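Local coordinates for protein putative non-ribosomal peptide synthetase (Actinomadura parvosata subsp. kistnae, PDB 6M7L) that is a condensation-like domain of a non-ribosomal peptide synthetase, with an altered HHxxxDG signature, that probably recruits modifying oxygenases rather than forming peptide bonds, at residues L207-L219 with D344-L356. Numbering follows the deposited sequence.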
loop_
_atom_site.group_PDB
_atom_site.type_symbol
_atom_site.label_atom_id
_atom_site.label_comp_id
_atom_site.label_asym_id
_atom_site.label_seq_id
_atom_site.Cartn_x
_atom_site.Cartn_y
_atom_site.Cartn_z
ATOM N N LEU A 207 34.794 9.865 9.356
ATOM C CA LEU A 207 33.362 9.733 9.608
ATOM C C LEU A 207 33.030 8.361 10.188
ATOM O O LEU A 207 32.499 8.251 11.299
ATOM C CB LEU A 207 32.582 9.981 8.314
ATOM C CG LEU A 207 31.092 9.630 8.301
ATOM C CD1 LEU A 207 30.351 10.313 9.441
ATOM C CD2 LEU A 207 30.476 10.000 6.959
ATOM N N ILE A 208 33.340 7.298 9.444
ATOM C CA ILE A 208 33.086 5.951 9.940
ATOM C C ILE A 208 34.046 5.605 11.075
ATOM O O ILE A 208 33.679 4.877 12.005
ATOM C CB ILE A 208 33.168 4.940 8.780
ATOM C CG1 ILE A 208 33.401 3.520 9.308
ATOM C CG2 ILE A 208 34.238 5.363 7.772
ATOM C CD1 ILE A 208 34.027 2.577 8.290
ATOM N N TRP A 209 35.274 6.132 11.034
ATOM C CA TRP A 209 36.201 5.934 12.146
ATOM C C TRP A 209 35.620 6.473 13.447
ATOM O O TRP A 209 35.730 5.829 14.497
ATOM C CB TRP A 209 37.539 6.610 11.846
ATOM C CG TRP A 209 38.610 6.381 12.884
ATOM C CD1 TRP A 209 39.641 5.487 12.813
ATOM C CD2 TRP A 209 38.765 7.070 14.135
ATOM N NE1 TRP A 209 40.421 5.571 13.941
ATOM C CE2 TRP A 209 39.904 6.533 14.768
ATOM C CE3 TRP A 209 38.049 8.082 14.783
ATOM C CZ2 TRP A 209 40.344 6.975 16.016
ATOM C CZ3 TRP A 209 38.487 8.519 16.021
ATOM C CH2 TRP A 209 39.623 7.966 16.624
ATOM N N ASP A 210 35.011 7.663 13.401
ATOM C CA ASP A 210 34.312 8.175 14.575
ATOM C C ASP A 210 33.224 7.211 15.024
ATOM O O ASP A 210 33.006 7.023 16.225
ATOM C CB ASP A 210 33.706 9.551 14.286
ATOM C CG ASP A 210 34.520 10.686 14.874
ATOM O OD1 ASP A 210 34.505 11.793 14.292
ATOM O OD2 ASP A 210 35.182 10.470 15.912
ATOM N N GLN A 211 32.538 6.579 14.070
ATOM C CA GLN A 211 31.457 5.667 14.418
ATOM C C GLN A 211 31.984 4.334 14.931
ATOM O O GLN A 211 31.437 3.780 15.893
ATOM C CB GLN A 211 30.535 5.466 13.216
ATOM C CG GLN A 211 29.287 6.314 13.308
ATOM C CD GLN A 211 28.682 6.651 11.969
ATOM O OE1 GLN A 211 28.627 5.817 11.068
ATOM N NE2 GLN A 211 28.223 7.889 11.829
ATOM N N ILE A 212 33.040 3.802 14.310
ATOM C CA ILE A 212 33.660 2.582 14.821
ATOM C C ILE A 212 34.127 2.786 16.255
ATOM O O ILE A 212 33.935 1.920 17.117
ATOM C CB ILE A 212 34.818 2.142 13.906
ATOM C CG1 ILE A 212 34.290 1.740 12.527
ATOM C CG2 ILE A 212 35.592 0.994 14.540
ATOM C CD1 ILE A 212 35.366 1.269 11.577
ATOM N N GLU A 213 34.733 3.943 16.537
ATOM C CA GLU A 213 35.149 4.250 17.900
ATOM C C GLU A 213 33.949 4.395 18.827
ATOM O O GLU A 213 34.021 4.026 20.004
ATOM C CB GLU A 213 35.991 5.525 17.918
ATOM C CG GLU A 213 37.380 5.361 17.332
ATOM C CD GLU A 213 38.197 4.319 18.067
ATOM O OE1 GLU A 213 38.563 3.296 17.446
ATOM O OE2 GLU A 213 38.466 4.518 19.271
ATOM N N PHE A 214 32.840 4.931 18.314
ATOM C CA PHE A 214 31.654 5.121 19.145
ATOM C C PHE A 214 31.135 3.793 19.676
ATOM O O PHE A 214 30.833 3.664 20.868
ATOM C CB PHE A 214 30.564 5.845 18.352
ATOM C CG PHE A 214 29.214 5.816 19.012
ATOM C CD1 PHE A 214 28.897 6.719 20.014
ATOM C CD2 PHE A 214 28.259 4.884 18.633
ATOM C CE1 PHE A 214 27.656 6.694 20.623
ATOM C CE2 PHE A 214 27.020 4.853 19.241
ATOM C CZ PHE A 214 26.718 5.760 20.236
ATOM N N TRP A 215 31.030 2.787 18.805
ATOM C CA TRP A 215 30.456 1.510 19.211
ATOM C C TRP A 215 31.412 0.683 20.061
ATOM O O TRP A 215 30.959 -0.095 20.906
ATOM C CB TRP A 215 30.021 0.714 17.981
ATOM C CG TRP A 215 28.794 1.267 17.335
ATOM C CD1 TRP A 215 28.715 1.898 16.130
ATOM C CD2 TRP A 215 27.467 1.253 17.871
ATOM N NE1 TRP A 215 27.416 2.273 15.878
ATOM C CE2 TRP A 215 26.632 1.888 16.933
ATOM C CE3 TRP A 215 26.905 0.764 19.053
ATOM C CZ2 TRP A 215 25.264 2.044 17.139
ATOM C CZ3 TRP A 215 25.546 0.922 19.257
ATOM C CH2 TRP A 215 24.742 1.553 18.305
ATOM N N ARG A 216 32.724 0.823 19.851
ATOM C CA ARG A 216 33.684 0.150 20.722
ATOM C C ARG A 216 33.503 0.591 22.168
ATOM O O ARG A 216 33.303 -0.238 23.063
ATOM C CB ARG A 216 35.114 0.429 20.256
ATOM C CG ARG A 216 35.488 -0.209 18.932
ATOM C CD ARG A 216 36.967 -0.016 18.640
ATOM N NE ARG A 216 37.369 -0.634 17.381
ATOM C CZ ARG A 216 37.641 -1.927 17.238
ATOM N NH1 ARG A 216 37.548 -2.745 18.279
ATOM N NH2 ARG A 216 38.003 -2.405 16.055
ATOM N N ASP A 217 33.566 1.903 22.412
ATOM C CA ASP A 217 33.355 2.423 23.758
ATOM C C ASP A 217 31.933 2.166 24.240
ATOM O O ASP A 217 31.714 1.957 25.438
ATOM C CB ASP A 217 33.667 3.920 23.793
ATOM C CG ASP A 217 33.712 4.478 25.205
ATOM O OD1 ASP A 217 33.733 3.684 26.168
ATOM O OD2 ASP A 217 33.729 5.719 25.349
ATOM N N ARG A 218 30.961 2.172 23.325
ATOM C CA ARG A 218 29.579 1.920 23.719
ATOM C C ARG A 218 29.391 0.480 24.181
ATOM O O ARG A 218 28.614 0.215 25.106
ATOM C CB ARG A 218 28.639 2.241 22.559
ATOM C CG ARG A 218 27.180 2.258 22.949
ATOM C CD ARG A 218 26.935 3.254 24.063
ATOM N NE ARG A 218 26.882 4.622 23.561
ATOM C CZ ARG A 218 26.835 5.699 24.336
ATOM N NH1 ARG A 218 26.781 6.907 23.792
ATOM N NH2 ARG A 218 26.851 5.570 25.655
ATOM N N LEU A 219 30.092 -0.457 23.554
ATOM C CA LEU A 219 30.005 -1.862 23.921
ATOM C C LEU A 219 31.287 -2.317 24.613
ATOM O O LEU A 219 31.355 -3.416 25.163
ATOM C CB LEU A 219 29.735 -2.717 22.681
ATOM C CG LEU A 219 28.471 -2.365 21.896
ATOM C CD1 LEU A 219 28.511 -2.983 20.510
ATOM C CD2 LEU A 219 27.240 -2.832 22.648
ATOM N N ASP A 344 21.908 8.414 20.394
ATOM C CA ASP A 344 23.303 8.286 19.984
ATOM C C ASP A 344 23.475 7.192 18.939
ATOM O O ASP A 344 24.280 7.336 18.011
ATOM C CB ASP A 344 24.187 8.010 21.201
ATOM C CG ASP A 344 24.068 9.086 22.265
ATOM O OD1 ASP A 344 23.714 10.234 21.918
ATOM O OD2 ASP A 344 24.332 8.782 23.447
ATOM N N ALA A 345 22.727 6.093 19.068
ATOM C CA ALA A 345 22.839 4.999 18.107
ATOM C C ALA A 345 22.354 5.429 16.727
ATOM O O ALA A 345 23.010 5.156 15.715
ATOM C CB ALA A 345 22.054 3.783 18.597
ATOM N N HIS A 346 21.200 6.100 16.667
ATOM C CA HIS A 346 20.697 6.588 15.388
ATOM C C HIS A 346 21.582 7.678 14.798
ATOM O O HIS A 346 21.494 7.946 13.595
ATOM C CB HIS A 346 19.263 7.093 15.540
ATOM C CG HIS A 346 18.242 6.000 15.605
ATOM N ND1 HIS A 346 17.772 5.487 16.795
ATOM C CD2 HIS A 346 17.608 5.315 14.624
ATOM C CE1 HIS A 346 16.887 4.538 16.544
ATOM N NE2 HIS A 346 16.770 4.413 15.235
ATOM N N ARG A 347 22.426 8.310 15.612
ATOM C CA ARG A 347 23.449 9.217 15.110
ATOM C C ARG A 347 24.690 8.485 14.614
ATOM O O ARG A 347 25.648 9.144 14.193
ATOM C CB ARG A 347 23.852 10.219 16.197
ATOM C CG ARG A 347 23.032 11.497 16.211
ATOM C CD ARG A 347 23.656 12.552 17.113
ATOM N NE ARG A 347 23.335 12.343 18.522
ATOM C CZ ARG A 347 22.253 12.834 19.117
ATOM N NH1 ARG A 347 21.388 13.560 18.421
ATOM N NH2 ARG A 347 22.033 12.600 20.403
ATOM N N HIS A 348 24.696 7.153 14.645
ATOM C CA HIS A 348 25.883 6.364 14.332
ATOM C C HIS A 348 25.512 5.102 13.565
ATOM O O HIS A 348 26.062 4.024 13.814
ATOM C CB HIS A 348 26.651 5.992 15.601
ATOM C CG HIS A 348 27.255 7.160 16.317
ATOM N ND1 HIS A 348 26.559 7.906 17.245
ATOM C CD2 HIS A 348 28.494 7.699 16.254
ATOM C CE1 HIS A 348 27.344 8.858 17.718
ATOM N NE2 HIS A 348 28.523 8.755 17.132
ATOM N N GLN A 349 24.585 5.209 12.613
ATOM C CA GLN A 349 24.062 4.034 11.925
ATOM C C GLN A 349 24.576 3.903 10.494
ATOM O O GLN A 349 23.953 3.218 9.678
ATOM C CB GLN A 349 22.533 4.049 11.943
ATOM C CG GLN A 349 21.904 5.269 11.301
ATOM C CD GLN A 349 20.432 5.389 11.624
ATOM O OE1 GLN A 349 19.938 4.761 12.563
ATOM N NE2 GLN A 349 19.718 6.197 10.849
ATOM N N ASP A 350 25.703 4.534 10.171
ATOM C CA ASP A 350 26.288 4.365 8.847
ATOM C C ASP A 350 27.255 3.193 8.790
ATOM O O ASP A 350 27.423 2.587 7.726
ATOM C CB ASP A 350 26.992 5.652 8.409
ATOM C CG ASP A 350 26.109 6.874 8.559
ATOM O OD1 ASP A 350 26.207 7.556 9.601
ATOM O OD2 ASP A 350 25.304 7.142 7.642
ATOM N N LEU A 351 27.889 2.864 9.905
ATOM C CA LEU A 351 28.660 1.632 10.003
ATOM C C LEU A 351 27.706 0.445 10.013
ATOM O O LEU A 351 26.840 0.370 10.895
ATOM C CB LEU A 351 29.514 1.643 11.267
ATOM C CG LEU A 351 30.264 0.353 11.604
ATOM C CD1 LEU A 351 31.298 0.038 10.537
ATOM C CD2 LEU A 351 30.911 0.453 12.977
ATOM N N PRO A 352 27.808 -0.485 9.066
ATOM C CA PRO A 352 26.868 -1.609 9.037
ATOM C C PRO A 352 27.060 -2.521 10.238
ATOM O O PRO A 352 28.174 -2.711 10.732
ATOM C CB PRO A 352 27.211 -2.334 7.729
ATOM C CG PRO A 352 28.020 -1.353 6.933
ATOM C CD PRO A 352 28.758 -0.539 7.945
ATOM N N PHE A 353 25.943 -3.085 10.704
ATOM C CA PHE A 353 25.986 -3.951 11.879
ATOM C C PHE A 353 26.912 -5.140 11.660
ATOM O O PHE A 353 27.653 -5.534 12.568
ATOM C CB PHE A 353 24.581 -4.434 12.232
ATOM C CG PHE A 353 24.555 -5.445 13.337
ATOM C CD1 PHE A 353 24.731 -5.053 14.653
ATOM C CD2 PHE A 353 24.360 -6.790 13.062
ATOM C CE1 PHE A 353 24.714 -5.981 15.673
ATOM C CE2 PHE A 353 24.341 -7.723 14.079
ATOM C CZ PHE A 353 24.515 -7.317 15.387
ATOM N N GLU A 354 26.884 -5.724 10.460
ATOM C CA GLU A 354 27.725 -6.883 10.186
ATOM C C GLU A 354 29.206 -6.523 10.200
ATOM O O GLU A 354 30.036 -7.346 10.600
ATOM C CB GLU A 354 27.339 -7.510 8.846
ATOM C CG GLU A 354 25.947 -8.132 8.820
ATOM C CD GLU A 354 24.833 -7.105 8.698
ATOM O OE1 GLU A 354 25.134 -5.892 8.663
ATOM O OE2 GLU A 354 23.655 -7.512 8.634
ATOM N N ARG A 355 29.559 -5.309 9.770
ATOM C CA ARG A 355 30.952 -4.886 9.864
ATOM C C ARG A 355 31.343 -4.616 11.311
ATOM O O ARG A 355 32.432 -5.006 11.749
ATOM C CB ARG A 355 31.193 -3.649 9.000
ATOM C CG ARG A 355 32.640 -3.173 9.013
ATOM C CD ARG A 355 33.590 -4.280 8.569
ATOM N NE ARG A 355 34.968 -4.015 8.979
ATOM C CZ ARG A 355 36.004 -4.791 8.673
ATOM N NH1 ARG A 355 37.220 -4.471 9.093
ATOM N NH2 ARG A 355 35.826 -5.884 7.943
ATOM N N LEU A 356 30.465 -3.950 12.069
ATOM C CA LEU A 356 30.716 -3.752 13.493
ATOM C C LEU A 356 30.876 -5.083 14.213
ATOM O O LEU A 356 31.727 -5.218 15.101
ATOM C CB LEU A 356 29.580 -2.943 14.120
ATOM C CG LEU A 356 29.586 -2.867 15.648
ATOM C CD1 LEU A 356 30.859 -2.202 16.146
ATOM C CD2 LEU A 356 28.354 -2.138 16.164
#
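Trp-215 and His-348 join helix 207-218 to the loop between helices 331-346 and 353-360, within the condensation-domain fold, built of two chloramphenicol-acetyltransferase-like halves. The indole NE1 donates to His-348 O at 3.0 Å, with an N-H...O angle of 162° and the oxygen close to the ring plane. Leu-356 CD2 lies over one indole face, 4.0 Å from the five-membered-ring centroid, a CH-pi contact; Phe-214 CE2 covers the opposite face. At the far end of the six-membered ring, CH2 meets Ala-345 CB at 3.5 Å. Replacing Trp-215 with an alanine would probably leave His-348 O without this donor and open a gap between Ala-345 and Leu-356.

Phe-214 and His-348 form a face-to-face stack, their centroids 3.5 Å apart and planes inclined by only 4°. The phenyl reaches this position with CG anti to the backbone N (chi1 167°). At the rim of the imidazole, ND1 donates to Asp-344 O, which helps to fix the ring's rotation. Gln-211 CG approaches the imidazole edge, while its amide continues to the loop: NE2 donates to the anti lone pair of Asp-350 OD1 at 3.0 Å, and OE1 accepts weak bonds from Asp-350 N and Leu-351 N. Leu-351 then packs its CD2 against Ile-212 CG1 at 3.6 Å and its CD1 against Ile-208 CG1; farther out, Ile-208 touches Leu-198 and Ala-201.

At the margin of the contact, Arg-218, which rests on Pro-322 of strand 317-324, reaches back across to Asp-344: NH1 forms a salt bridge with OD2 at 3.1 Å. Arg-347 is the second-shell partner that probably helps to position this carboxylate, its NH2 meeting Asp-344 OD1 at 3.3 Å, with the oxygen nearly in the guanidinium plane.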